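Long-range contacts in porin (Acinetobacter baumannii AB307-0294, PDB 5DL7), which forms an outer-membrane beta-barrel of the OprD family that probably lets small solutes, possibly including vanillate, cross the outer membrane: residues S59-G64 / T112-F117; L131-S136 / Y215-K220; P157-E162 / G203-K208; D183-R188 / M401-A406; L240-D245 / G269-N274. All coordinates share one frame; numbering follows the deposited sequence.

Starting from the N terminus, interaction 1 closes first, linking the turn after strand 46-58 to strand 105-117 at what is probably the periplasmic end of the barrel; it ends before the others begin. Interaction 2 sets the hairpin at 131-136, probably folded into the lumen, against the wall strand 210-219, and nested within its loop is interaction 3, which pairs strands 159-170 and 198-206. Tyr215 of the former packs on Gly203 and Ser204 of the latter. Interaction 4 joins two loops at the probable extracellular end; its segments alternate with those of interactions 2 and 3, so both cross it. Within its long loop lies interaction 5, the hairpin of strands 240-253 and 263-275.

Interaction 1: S59-G64 / T112-F117; sequences SGYTEG and TGKAKF
Lys114, on the inner side of strand 105-117, reaches Tyr61 and Ser59 in the turn that joins strands 46-58 and 66-79. The contact lies at the end of the 18-stranded OprD-family barrel where the two termini are found, the periplasmic end in porins of this kind. CG of Lys114 sits between its own backbone N and carbonyl carbon (chi1 64°), the crowded position, and from there the chain runs out fully extended across the tyrosine. CB starts beside the phenol oxygen. CG then faces the near rim of the ring, 3.6 Å from Tyr61 CE1, and CD comes to 3.4 Å from Tyr61 OH. CE stands over the ring face in a CH-pi contact, 4.0 Å from the Tyr61 centroid. At the tip, NZ gives a hydrogen bond to Ser59 O at 2.7 Å, tilted out of the carbonyl plane, and makes an off-centre cation-pi contact with the same ring face. A salt bridge to Asp71 of the intervening strand gives this ammonium a second strong partner, which probably favours its charged state.

Lys116 takes the opposite face of Tyr61, so that the ring is sandwiched between two lysine chains, each running roughly at right angles to the tyrosine side chain. Its CB makes the second CH-pi contact, 3.7 Å from the ring centroid, and the bent outer part of the chain passes the far rim, with CD 3.8 Å from Tyr61 CE2. The lysines on its faces limit ring rotation, and at its tip Tyr61 OH is hydrogen-bonded to OE1 of Glu121.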
# COMPACT_ATOMS: atom_id res chain seq x y z
N SER A 59 -17.52 -15.71 6.05
CA SER A 59 -18.77 -16.37 6.14
C SER A 59 -19.88 -15.27 5.93
O SER A 59 -19.62 -14.12 5.91
CB SER A 59 -19.04 -17.07 7.43
OG SER A 59 -19.25 -16.02 8.38
N GLY A 60 -21.09 -15.72 5.61
CA GLY A 60 -22.24 -14.81 5.73
C GLY A 60 -22.63 -14.77 7.21
O GLY A 60 -21.89 -15.26 8.10
N TYR A 61 -23.83 -14.30 7.47
CA TYR A 61 -24.31 -14.06 8.81
C TYR A 61 -25.39 -14.97 9.22
O TYR A 61 -26.27 -15.33 8.40
CB TYR A 61 -24.67 -12.53 8.87
CG TYR A 61 -23.56 -11.60 8.90
CD1 TYR A 61 -22.95 -11.26 10.14
CD2 TYR A 61 -23.07 -10.97 7.75
CE1 TYR A 61 -21.97 -10.37 10.22
CE2 TYR A 61 -22.09 -10.04 7.82
CZ TYR A 61 -21.53 -9.69 9.07
OH TYR A 61 -20.55 -8.77 9.11
N THR A 62 -25.41 -15.40 10.50
CA THR A 62 -26.48 -16.17 11.03
C THR A 62 -27.85 -15.34 10.97
O THR A 62 -27.87 -14.12 10.94
CB THR A 62 -26.27 -16.80 12.50
OG1 THR A 62 -25.89 -15.80 13.41
CG2 THR A 62 -25.10 -17.77 12.62
N GLU A 63 -28.99 -16.06 10.95
CA GLU A 63 -30.29 -15.35 10.88
C GLU A 63 -30.49 -14.94 12.29
O GLU A 63 -30.05 -15.63 13.18
CB GLU A 63 -31.46 -16.25 10.38
CG GLU A 63 -31.27 -17.02 9.06
CD GLU A 63 -30.80 -16.23 7.79
OE1 GLU A 63 -30.20 -15.13 7.81
OE2 GLU A 63 -30.96 -16.81 6.69
N GLY A 64 -31.18 -13.84 12.50
CA GLY A 64 -31.51 -13.40 13.87
C GLY A 64 -31.57 -11.91 13.71
O GLY A 64 -31.09 -11.40 12.68
N THR A 112 -11.38 -13.37 12.62
CA THR A 112 -12.18 -12.20 12.97
C THR A 112 -13.58 -12.66 13.27
O THR A 112 -14.11 -13.55 12.58
CB THR A 112 -12.35 -11.22 11.77
OG1 THR A 112 -11.16 -11.09 11.03
CG2 THR A 112 -12.79 -9.82 12.25
N GLY A 113 -14.16 -12.26 14.36
CA GLY A 113 -15.52 -12.56 14.60
C GLY A 113 -16.29 -11.28 14.18
O GLY A 113 -15.80 -10.17 14.28
N LYS A 114 -17.53 -11.50 13.71
CA LYS A 114 -18.37 -10.38 13.21
C LYS A 114 -19.76 -10.56 13.57
O LYS A 114 -20.33 -11.64 13.75
CB LYS A 114 -18.12 -10.19 11.70
CG LYS A 114 -18.53 -11.33 10.89
CD LYS A 114 -18.06 -11.13 9.41
CE LYS A 114 -18.82 -12.26 8.69
NZ LYS A 114 -18.26 -12.24 7.31
N ALA A 115 -20.43 -9.39 13.77
CA ALA A 115 -21.82 -9.32 14.08
C ALA A 115 -22.52 -8.19 13.29
O ALA A 115 -21.91 -7.17 13.07
CB ALA A 115 -22.02 -8.99 15.57
N LYS A 116 -23.77 -8.44 12.89
CA LYS A 116 -24.51 -7.52 12.09
C LYS A 116 -25.91 -7.28 12.62
O LYS A 116 -26.57 -8.20 12.98
CB LYS A 116 -24.57 -8.09 10.71
CG LYS A 116 -25.31 -7.18 9.77
CD LYS A 116 -24.85 -7.42 8.38
CE LYS A 116 -25.85 -8.19 7.64
NZ LYS A 116 -25.76 -7.54 6.31
N PHE A 117 -26.26 -6.01 12.67
CA PHE A 117 -27.60 -5.54 12.98
C PHE A 117 -28.01 -4.55 11.90
O PHE A 117 -27.36 -3.56 11.72
CB PHE A 117 -27.58 -4.80 14.35
CG PHE A 117 -28.90 -4.19 14.73
CD1 PHE A 117 -29.97 -5.01 14.94
CD2 PHE A 117 -29.05 -2.81 14.86
CE1 PHE A 117 -31.24 -4.53 15.26
CE2 PHE A 117 -30.31 -2.30 15.23
CZ PHE A 117 -31.39 -3.15 15.38

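Interaction 2: L131-S136 / Y215-K220; sequences LPTIFS and YHAELK
A tight beta hairpin, turned through Leu131, Pro132, Thr133 and Ile134 as a type I turn, packs against Tyr215 and Ala217 on wall strand 210-219. The hairpin belongs to the loop after the fifth barrel strand, which in OprD-family porins folds into the lumen and narrows the channel; its buried position here is consistent with that role. Two backbone bonds between Leu131 and Ile134 close the turn. Tyr215 carries most of the contact. With CG beside its backbone N (chi1 -64°), its ring extends past the turn, and Leu131 and Pro132 both cross it at about a right angle. Leu131 CD2 lies 3.7 Å from Tyr215 OH, whereas Pro132 CD comes to 3.7 Å from Tyr215 CE2 on the other long side of the ring. At the ring's base, Thr133 CG2 is 4.0 Å from Tyr215 CB, and Thr133 CB meets the methyl of Ala217 at 3.8 Å. The hydroxyl of Thr133 is bonded to Thr200 on strand 198-206. Between the two segments the contact is therefore made by van der Waals packing, and the hydroxyl of Thr133 finds its polar partner on a neighbouring strand.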
# COMPACT_ATOMS: atom_id res chain seq x y z
N LEU A 131 -7.97 2.23 4.67
CA LEU A 131 -8.25 3.70 4.77
C LEU A 131 -7.05 4.48 4.57
O LEU A 131 -5.86 4.05 4.79
CB LEU A 131 -8.79 4.02 6.17
CG LEU A 131 -10.10 3.37 6.52
CD1 LEU A 131 -10.58 3.78 7.88
CD2 LEU A 131 -11.22 3.41 5.49
N PRO A 132 -7.20 5.75 4.15
CA PRO A 132 -5.99 6.56 4.01
C PRO A 132 -5.18 6.85 5.24
O PRO A 132 -4.01 7.10 5.21
CB PRO A 132 -6.54 7.93 3.45
CG PRO A 132 -7.90 7.59 3.02
CD PRO A 132 -8.45 6.36 3.70
N THR A 133 -5.84 6.74 6.44
CA THR A 133 -5.16 6.86 7.72
C THR A 133 -4.54 5.51 8.23
O THR A 133 -3.81 5.58 9.16
CB THR A 133 -6.17 7.35 8.75
OG1 THR A 133 -7.34 6.60 8.67
CG2 THR A 133 -6.44 8.89 8.41
N ILE A 134 -4.91 4.41 7.59
CA ILE A 134 -4.47 3.05 8.03
C ILE A 134 -4.79 2.14 6.86
O ILE A 134 -5.88 1.65 6.69
CB ILE A 134 -5.05 2.63 9.39
CG1 ILE A 134 -4.51 1.20 9.82
CG2 ILE A 134 -6.55 2.75 9.49
CD1 ILE A 134 -4.80 0.77 11.18
N PHE A 135 -3.74 1.88 6.10
CA PHE A 135 -3.91 1.06 4.91
C PHE A 135 -2.93 -0.09 4.92
O PHE A 135 -1.72 0.05 4.83
CB PHE A 135 -3.64 1.95 3.64
CG PHE A 135 -4.20 1.33 2.38
CD1 PHE A 135 -3.43 0.38 1.71
CD2 PHE A 135 -5.39 1.62 1.89
CE1 PHE A 135 -3.86 -0.23 0.53
CE2 PHE A 135 -5.88 0.91 0.74
CZ PHE A 135 -5.10 0.00 0.13
N SER A 136 -3.51 -1.30 5.05
CA SER A 136 -2.63 -2.50 5.09
C SER A 136 -1.78 -2.59 3.80
O SER A 136 -2.29 -2.58 2.69
CB SER A 136 -3.51 -3.70 5.09
OG SER A 136 -2.85 -4.92 4.63
N TYR A 215 -11.53 11.49 7.06
CA TYR A 215 -11.23 10.66 8.23
C TYR A 215 -10.35 11.47 9.20
O TYR A 215 -9.57 12.36 8.82
CB TYR A 215 -10.42 9.39 7.87
CG TYR A 215 -11.18 8.44 6.98
CD1 TYR A 215 -12.06 7.54 7.47
CD2 TYR A 215 -10.96 8.59 5.60
CE1 TYR A 215 -12.89 6.79 6.60
CE2 TYR A 215 -11.75 7.81 4.72
CZ TYR A 215 -12.66 6.98 5.24
OH TYR A 215 -13.39 6.23 4.32
N HIS A 216 -10.46 11.12 10.44
CA HIS A 216 -9.60 11.57 11.54
C HIS A 216 -8.92 10.34 12.21
O HIS A 216 -9.54 9.33 12.34
CB HIS A 216 -10.38 12.39 12.63
CG HIS A 216 -9.61 12.57 13.91
ND1 HIS A 216 -8.59 13.48 14.03
CD2 HIS A 216 -9.64 11.88 15.07
CE1 HIS A 216 -8.04 13.36 15.23
NE2 HIS A 216 -8.70 12.47 15.91
N ALA A 217 -7.70 10.51 12.62
CA ALA A 217 -6.91 9.43 13.23
C ALA A 217 -6.00 10.02 14.35
O ALA A 217 -5.55 11.17 14.31
CB ALA A 217 -6.00 8.73 12.28
N GLU A 218 -5.78 9.16 15.34
CA GLU A 218 -4.84 9.44 16.42
C GLU A 218 -4.02 8.18 16.63
O GLU A 218 -4.54 7.17 17.07
CB GLU A 218 -5.50 9.94 17.67
CG GLU A 218 -4.46 10.22 18.75
CD GLU A 218 -5.10 10.64 20.07
OE1 GLU A 218 -5.79 11.61 20.06
OE2 GLU A 218 -5.05 9.86 20.99
N LEU A 219 -2.67 8.36 16.53
CA LEU A 219 -1.71 7.31 17.02
C LEU A 219 -1.20 7.85 18.34
O LEU A 219 -0.52 8.91 18.39
CB LEU A 219 -0.58 7.20 16.02
CG LEU A 219 0.53 6.23 16.28
CD1 LEU A 219 -0.03 4.80 16.33
CD2 LEU A 219 1.62 6.32 15.26
N LYS A 220 -1.59 7.15 19.40
CA LYS A 220 -1.55 7.70 20.80
C LYS A 220 -0.10 8.15 21.11
O LYS A 220 0.86 7.39 20.89
CB LYS A 220 -1.93 6.64 21.77
CG LYS A 220 -1.96 7.21 23.21
CD LYS A 220 -2.39 6.11 24.10
CE LYS A 220 -2.34 6.49 25.59
NZ LYS A 220 -1.99 5.13 26.16

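Interaction 3: P157-E162 / G203-K208; sequences PNLQLE and GSYQLK
Gln160 and Ser204 form the hydrogen-bonded pair at the centre of an antiparallel match between strands 159-170 and 198-206, neighbours in the wall of the porin barrel. Here the packing is tight. Gln160 N donates to Ser204 O at 2.9 Å in a nearly straight bond (168°), and Ser204 N returns one to Gln160 O at 3.0 Å. On the face that carries Gln160 and Ser204, the amide of Gln160 turns along its own strand, NE2 donating to Glu162 OE1 from above the carboxylate plane, while Glu162 OE2 is in a salt bridge with Arg150. Beyond the central pair Leu161 lies opposite Gly203, where the absence of a side chain leaves room for Leu161 CD2, which lies over Gly203 CA; that CA comes to 3.2 Å from Gln160 O in a CA-H...O contact. On the same face as Leu161, Leu159 directs its CG away from its backbone N (chi1 -178°), which carries CD1 across the strand gap to 4.0 Å from Tyr205 CB.

At the Asn158 end the contact becomes more exposed, although the backbone bond persists. Asn158, in a left-handed backbone conformation, accepts it from Gln206 N to its carbonyl O at 2.8 Å, but its side chain lies at the surface beside the tyrosine ring, with CB 3.6 Å from Tyr205 CE1. A water bridges their polar ends: it donates to Asn158 OD1 and lies 2.6 Å from Tyr205 OH, in the plane of the ring. Direct backbone bonds thus fix the register, whereas at the exposed end the polar side chains of Asn158 and Tyr205 are joined by a single water.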
# COMPACT_ATOMS: atom_id res chain seq x y z
N PRO A 157 -27.85 5.65 2.98
CA PRO A 157 -27.65 5.39 1.53
C PRO A 157 -26.46 6.21 0.98
O PRO A 157 -26.28 7.38 1.29
CB PRO A 157 -28.99 5.80 0.91
CG PRO A 157 -29.99 5.56 2.02
CD PRO A 157 -29.26 5.99 3.23
N ASN A 158 -25.58 5.50 0.25
CA ASN A 158 -24.42 6.16 -0.47
C ASN A 158 -23.28 6.55 0.47
O ASN A 158 -22.23 6.87 -0.04
CB ASN A 158 -24.91 7.43 -1.30
CG ASN A 158 -26.05 7.14 -2.19
OD1 ASN A 158 -27.24 7.72 -2.09
ND2 ASN A 158 -25.85 6.12 -2.92
N LEU A 159 -23.46 6.39 1.80
CA LEU A 159 -22.45 6.81 2.77
C LEU A 159 -22.01 5.59 3.57
O LEU A 159 -22.79 4.94 4.16
CB LEU A 159 -23.01 7.84 3.61
CG LEU A 159 -22.13 8.48 4.67
CD1 LEU A 159 -20.89 9.20 4.15
CD2 LEU A 159 -22.91 9.46 5.53
N GLN A 160 -20.75 5.33 3.65
CA GLN A 160 -20.28 4.30 4.49
C GLN A 160 -19.51 4.97 5.64
O GLN A 160 -18.55 5.67 5.35
CB GLN A 160 -19.27 3.42 3.72
CG GLN A 160 -18.73 2.33 4.63
CD GLN A 160 -18.14 1.10 3.87
OE1 GLN A 160 -18.86 0.26 3.32
NE2 GLN A 160 -16.84 0.91 4.04
N LEU A 161 -19.89 4.77 6.86
CA LEU A 161 -19.24 5.32 8.04
C LEU A 161 -18.40 4.10 8.61
O LEU A 161 -18.88 2.99 8.66
CB LEU A 161 -20.28 5.66 9.07
CG LEU A 161 -21.11 6.84 8.53
CD1 LEU A 161 -22.25 6.98 9.53
CD2 LEU A 161 -20.29 8.08 8.36
N GLU A 162 -17.14 4.44 9.02
CA GLU A 162 -16.29 3.32 9.49
C GLU A 162 -15.37 3.90 10.56
O GLU A 162 -14.97 5.09 10.51
CB GLU A 162 -15.37 3.00 8.25
CG GLU A 162 -14.36 2.02 8.30
CD GLU A 162 -14.12 1.36 6.94
OE1 GLU A 162 -14.61 1.99 5.87
OE2 GLU A 162 -13.51 0.29 7.02
N GLY A 203 -15.79 8.71 7.10
CA GLY A 203 -16.77 8.25 6.14
C GLY A 203 -16.37 8.46 4.68
O GLY A 203 -15.53 9.27 4.35
N SER A 204 -17.10 7.78 3.80
CA SER A 204 -16.93 7.85 2.34
C SER A 204 -18.32 7.96 1.70
O SER A 204 -19.17 7.13 2.02
CB SER A 204 -16.20 6.51 1.94
OG SER A 204 -16.14 6.46 0.52
N TYR A 205 -18.52 8.99 0.90
CA TYR A 205 -19.77 9.26 0.30
C TYR A 205 -19.67 9.09 -1.18
O TYR A 205 -18.84 9.72 -1.85
CB TYR A 205 -20.09 10.70 0.55
CG TYR A 205 -21.44 11.10 0.08
CD1 TYR A 205 -22.51 10.27 0.20
CD2 TYR A 205 -21.69 12.32 -0.51
CE1 TYR A 205 -23.82 10.65 -0.27
CE2 TYR A 205 -23.00 12.73 -0.85
CZ TYR A 205 -24.00 11.86 -0.83
OH TYR A 205 -25.30 12.21 -1.19
N GLN A 206 -20.57 8.25 -1.75
CA GLN A 206 -20.45 7.98 -3.18
C GLN A 206 -21.44 8.74 -3.97
O GLN A 206 -22.64 8.47 -3.79
CB GLN A 206 -20.54 6.43 -3.41
CG GLN A 206 -20.34 5.98 -4.88
CD GLN A 206 -18.92 6.03 -5.43
OE1 GLN A 206 -18.03 5.38 -4.92
NE2 GLN A 206 -18.71 6.83 -6.50
N LEU A 207 -21.04 9.70 -4.80
CA LEU A 207 -21.87 10.41 -5.81
C LEU A 207 -21.97 9.63 -7.10
O LEU A 207 -21.43 8.47 -7.19
CB LEU A 207 -21.38 11.82 -6.12
CG LEU A 207 -21.09 12.54 -4.82
CD1 LEU A 207 -20.58 13.95 -5.17
CD2 LEU A 207 -22.44 12.57 -4.12
N LYS A 208 -22.55 10.24 -8.14
CA LYS A 208 -22.67 9.50 -9.38
C LYS A 208 -21.28 9.07 -9.92
O LYS A 208 -20.99 7.87 -10.22
CB LYS A 208 -23.44 10.38 -10.42
CG LYS A 208 -23.83 9.50 -11.64
CD LYS A 208 -24.72 10.21 -12.64
CE LYS A 208 -24.04 11.46 -13.12
NZ LYS A 208 -24.97 12.10 -14.07
O HOH W 1 -27.11 10.35 -0.74

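Interaction 4: D183-R188 / M401-A406; sequences DNINHR and MTFHSA
Asn186 and Thr402 exchange two hydrogen bonds, each pairing the backbone N-H of one residue with a side-chain oxygen of the other. Asn186 N donates to Thr402 OG1 at 2.8 Å and 171°. In return, Thr402 N donates to Asn186 OD1 at 2.8 Å, in the carbonyl plane of the amide. With its first torsion at -54°, Asn186 keeps CG beside its backbone N, which brings OD1 over to the threonine. The other end of the amide, ND2, is bonded to Asn314 OD1, an oxygen that also accepts a bond from Arg188, so the amide is held at both ends. Buried close by, Phe403 N has no hydrogen-bond partner in the model.

These segments lie in loops at the probable extracellular end of the barrel, one between the short strands 181-182 and 193-194, the other before the last strand, 406-418.

A sulfur-aromatic contact places Met401 SD at the edge of the His187 ring, 5.0 Å from its centroid; the imidazole is tethered through NE2 to Asn400 O. Apolar contact comes from Ile185 CG2, 3.7 Å from Phe403 CE2. Thr402 CG2 covers one face of that phenylalanine ring, and Asn186 ND2 approaches its edge, the amide almost perpendicular to it.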
# COMPACT_ATOMS: atom_id res chain seq x y z
N ASP A 183 7.59 4.18 11.36
CA ASP A 183 8.98 4.02 10.94
C ASP A 183 9.59 5.46 10.86
O ASP A 183 8.84 6.50 10.95
CB ASP A 183 9.02 3.41 9.57
CG ASP A 183 8.66 1.89 9.59
OD1 ASP A 183 9.01 1.25 10.54
OD2 ASP A 183 8.08 1.49 8.59
N ASN A 184 10.93 5.50 10.75
CA ASN A 184 11.58 6.83 10.58
C ASN A 184 12.22 6.80 9.21
O ASN A 184 13.23 6.20 8.99
CB ASN A 184 12.57 7.05 11.71
CG ASN A 184 12.94 8.55 11.86
OD1 ASN A 184 12.14 9.38 11.35
ND2 ASN A 184 14.04 8.82 12.47
N ILE A 185 11.60 7.39 8.25
CA ILE A 185 12.05 7.34 6.85
C ILE A 185 12.97 8.55 6.60
O ILE A 185 12.49 9.70 6.88
CB ILE A 185 10.84 7.35 5.92
CG1 ILE A 185 10.08 6.02 6.16
CG2 ILE A 185 11.26 7.48 4.48
CD1 ILE A 185 8.72 6.14 5.71
N ASN A 186 14.20 8.34 6.14
CA ASN A 186 15.05 9.51 5.91
C ASN A 186 15.18 10.43 7.09
O ASN A 186 15.39 11.64 6.93
CB ASN A 186 14.66 10.33 4.68
CG ASN A 186 14.57 9.49 3.40
OD1 ASN A 186 15.24 8.45 3.25
ND2 ASN A 186 13.69 9.87 2.48
N HIS A 187 15.24 9.82 8.31
CA HIS A 187 15.34 10.61 9.54
C HIS A 187 14.36 11.78 9.60
O HIS A 187 14.74 12.85 10.19
CB HIS A 187 16.75 11.09 9.72
CG HIS A 187 17.80 10.02 9.70
ND1 HIS A 187 17.97 9.23 10.78
CD2 HIS A 187 18.61 9.47 8.70
CE1 HIS A 187 18.90 8.29 10.56
NE2 HIS A 187 19.28 8.42 9.29
N ARG A 188 13.17 11.55 9.16
CA ARG A 188 12.09 12.55 9.07
C ARG A 188 11.68 13.12 10.43
O ARG A 188 11.43 14.35 10.64
CB ARG A 188 10.92 11.93 8.35
CG ARG A 188 9.74 12.76 8.06
CD ARG A 188 8.82 11.97 7.09
NE ARG A 188 9.45 11.72 5.82
CZ ARG A 188 9.01 10.92 4.81
NH1 ARG A 188 7.90 10.24 4.99
NH2 ARG A 188 9.59 10.72 3.74
N MET A 401 20.46 7.58 4.48
CA MET A 401 18.99 7.74 4.28
C MET A 401 18.36 6.39 3.97
O MET A 401 19.06 5.37 3.84
CB MET A 401 18.71 8.72 3.20
CG MET A 401 19.18 10.15 3.62
SD MET A 401 18.36 10.77 5.07
CE MET A 401 19.66 11.93 5.63
N THR A 402 17.04 6.34 3.83
CA THR A 402 16.32 5.07 3.68
C THR A 402 16.33 4.61 2.28
O THR A 402 16.35 3.39 2.04
CB THR A 402 14.88 5.35 4.16
OG1 THR A 402 14.88 5.73 5.53
CG2 THR A 402 14.03 4.06 4.01
N PHE A 403 16.27 5.49 1.31
CA PHE A 403 16.15 5.07 -0.13
C PHE A 403 17.43 5.44 -0.85
O PHE A 403 17.96 6.58 -0.67
CB PHE A 403 14.93 5.71 -0.76
CG PHE A 403 13.64 5.33 -0.07
CD1 PHE A 403 13.24 3.97 -0.10
CD2 PHE A 403 12.90 6.25 0.62
CE1 PHE A 403 11.96 3.64 0.47
CE2 PHE A 403 11.71 5.88 1.23
CZ PHE A 403 11.28 4.55 1.20
N HIS A 404 17.92 4.53 -1.66
CA HIS A 404 19.18 4.65 -2.36
C HIS A 404 18.94 4.47 -3.89
O HIS A 404 18.02 3.73 -4.23
CB HIS A 404 20.07 3.49 -1.91
CG HIS A 404 20.34 3.54 -0.44
ND1 HIS A 404 21.49 4.09 0.04
CD2 HIS A 404 19.69 3.04 0.63
CE1 HIS A 404 21.46 4.07 1.36
NE2 HIS A 404 20.33 3.52 1.74
N SER A 405 19.67 5.13 -4.71
CA SER A 405 19.64 4.94 -6.20
C SER A 405 19.68 3.44 -6.45
O SER A 405 20.55 2.74 -5.84
CB SER A 405 20.83 5.69 -6.90
OG SER A 405 20.73 7.07 -6.61
N ALA A 406 18.82 2.95 -7.34
CA ALA A 406 18.68 1.53 -7.54
C ALA A 406 18.01 1.28 -8.86
O ALA A 406 17.19 2.08 -9.35
CB ALA A 406 17.91 0.90 -6.39

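Interaction 5: L240-D245 / G269-N274; sequences LNFLSD and GLFGLN
Phe242 and Phe271 lie side by side and point the same way from neighbouring antiparallel strands of a barrel hairpin, 240-253 with 263-275. Phe242 CZ approaches Phe271 CD1 at 4.0 Å, and Ser244 CB packs against the latter ring at 3.9 Å from the same CD1. At the Phe242 ring edge lies Leu273 CD2. This row probably faces outward from the barrel, consistent with the detergent molecule bound about 8 Å from the Leu273 side chain. Holding CG of Phe242 far from its backbone N (chi1 166°) slants the ring across the partner strand, bringing CD1 to 3.5 Å from Gly272 O.

Between the strands, paired backbone bonds join Leu243 with Gly272 and Asp245 with Leu270. Leu243 N donates to Gly272 O at 2.9 Å. The opposite face carries Leu243, Leu270, Asn241, Asp245 and Asn274; Leu270 touches Val304 and Leu305 of a loop, and Asp245 forms a salt bridge with Arg247. At the far end, Asn241 and Asn274 pair through their backbones and also lay their amides side by side, with the amide planes 20° apart. Asn241 ND2 donates to Asn274 OD1 at 3.2 Å, while Asn274 ND2 is bonded to Thr279 OG1.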
# COMPACT_ATOMS: atom_id res chain seq x y z
N LEU A 240 -14.74 10.07 -23.91
CA LEU A 240 -13.64 10.57 -23.16
C LEU A 240 -14.05 10.70 -21.70
O LEU A 240 -15.12 11.22 -21.43
CB LEU A 240 -13.31 11.93 -23.77
CG LEU A 240 -12.17 12.72 -23.17
CD1 LEU A 240 -10.92 11.87 -23.42
CD2 LEU A 240 -12.00 14.13 -23.75
N ASN A 241 -13.24 10.13 -20.79
CA ASN A 241 -13.51 10.18 -19.37
C ASN A 241 -12.38 10.97 -18.71
O ASN A 241 -11.18 10.95 -19.16
CB ASN A 241 -13.59 8.79 -18.76
CG ASN A 241 -14.64 7.93 -19.40
OD1 ASN A 241 -15.74 8.37 -19.48
ND2 ASN A 241 -14.24 6.89 -20.12
N PHE A 242 -12.76 11.77 -17.70
CA PHE A 242 -11.80 12.59 -16.91
C PHE A 242 -11.67 11.96 -15.54
O PHE A 242 -12.64 11.75 -14.85
CB PHE A 242 -12.32 13.97 -16.77
CG PHE A 242 -11.59 14.77 -15.69
CD1 PHE A 242 -10.27 15.02 -15.81
CD2 PHE A 242 -12.27 15.22 -14.59
CE1 PHE A 242 -9.52 15.69 -14.78
CE2 PHE A 242 -11.57 15.93 -13.58
CZ PHE A 242 -10.18 16.14 -13.68
N LEU A 243 -10.49 11.47 -15.22
CA LEU A 243 -10.24 10.73 -14.01
C LEU A 243 -9.53 11.68 -13.00
O LEU A 243 -8.63 12.48 -13.37
CB LEU A 243 -9.37 9.52 -14.26
CG LEU A 243 -9.66 8.50 -15.36
CD1 LEU A 243 -9.02 7.17 -15.12
CD2 LEU A 243 -11.04 8.34 -15.67
N SER A 244 -9.81 11.50 -11.72
CA SER A 244 -9.18 12.36 -10.65
C SER A 244 -9.03 11.56 -9.40
O SER A 244 -9.85 10.69 -9.06
CB SER A 244 -10.01 13.72 -10.41
OG SER A 244 -11.31 13.27 -10.05
N ASP A 245 -7.97 11.84 -8.66
CA ASP A 245 -7.78 11.31 -7.33
C ASP A 245 -6.98 12.34 -6.59
O ASP A 245 -5.80 12.57 -6.98
CB ASP A 245 -6.98 10.05 -7.41
CG ASP A 245 -6.84 9.26 -6.01
OD1 ASP A 245 -7.06 9.79 -4.96
OD2 ASP A 245 -6.84 8.00 -6.11
N GLY A 269 -2.35 14.89 -6.16
CA GLY A 269 -3.48 14.71 -7.13
C GLY A 269 -2.91 14.02 -8.36
O GLY A 269 -1.78 14.27 -8.81
N LEU A 270 -3.71 13.18 -8.93
CA LEU A 270 -3.46 12.57 -10.22
C LEU A 270 -4.69 12.81 -11.09
O LEU A 270 -5.85 12.47 -10.65
CB LEU A 270 -3.22 11.07 -10.10
CG LEU A 270 -2.79 10.35 -11.40
CD1 LEU A 270 -1.37 10.66 -11.85
CD2 LEU A 270 -2.91 8.84 -11.12
N PHE A 271 -4.49 13.37 -12.25
CA PHE A 271 -5.58 13.75 -13.15
C PHE A 271 -5.34 13.14 -14.51
O PHE A 271 -4.25 13.27 -15.09
CB PHE A 271 -5.68 15.24 -13.28
CG PHE A 271 -5.78 15.94 -11.96
CD1 PHE A 271 -6.99 16.03 -11.32
CD2 PHE A 271 -4.64 16.41 -11.33
CE1 PHE A 271 -7.09 16.66 -10.08
CE2 PHE A 271 -4.75 17.05 -10.06
CZ PHE A 271 -5.99 17.19 -9.47
N GLY A 272 -6.32 12.45 -15.09
CA GLY A 272 -6.14 11.72 -16.29
C GLY A 272 -7.26 11.86 -17.31
O GLY A 272 -8.37 12.26 -16.97
N LEU A 273 -6.89 11.72 -18.58
CA LEU A 273 -7.87 11.55 -19.65
C LEU A 273 -7.77 10.12 -20.14
O LEU A 273 -6.68 9.68 -20.61
CB LEU A 273 -7.52 12.53 -20.76
CG LEU A 273 -7.76 14.03 -20.31
CD1 LEU A 273 -7.47 14.99 -21.45
CD2 LEU A 273 -9.28 14.19 -20.10
N ASN A 274 -8.93 9.45 -20.27
CA ASN A 274 -9.15 8.11 -20.80
C ASN A 274 -9.92 8.13 -22.05
O ASN A 274 -11.03 8.70 -22.09
CB ASN A 274 -9.82 7.29 -19.71
CG ASN A 274 -10.19 5.89 -20.17
OD1 ASN A 274 -11.29 5.71 -20.67
ND2 ASN A 274 -9.28 4.92 -20.15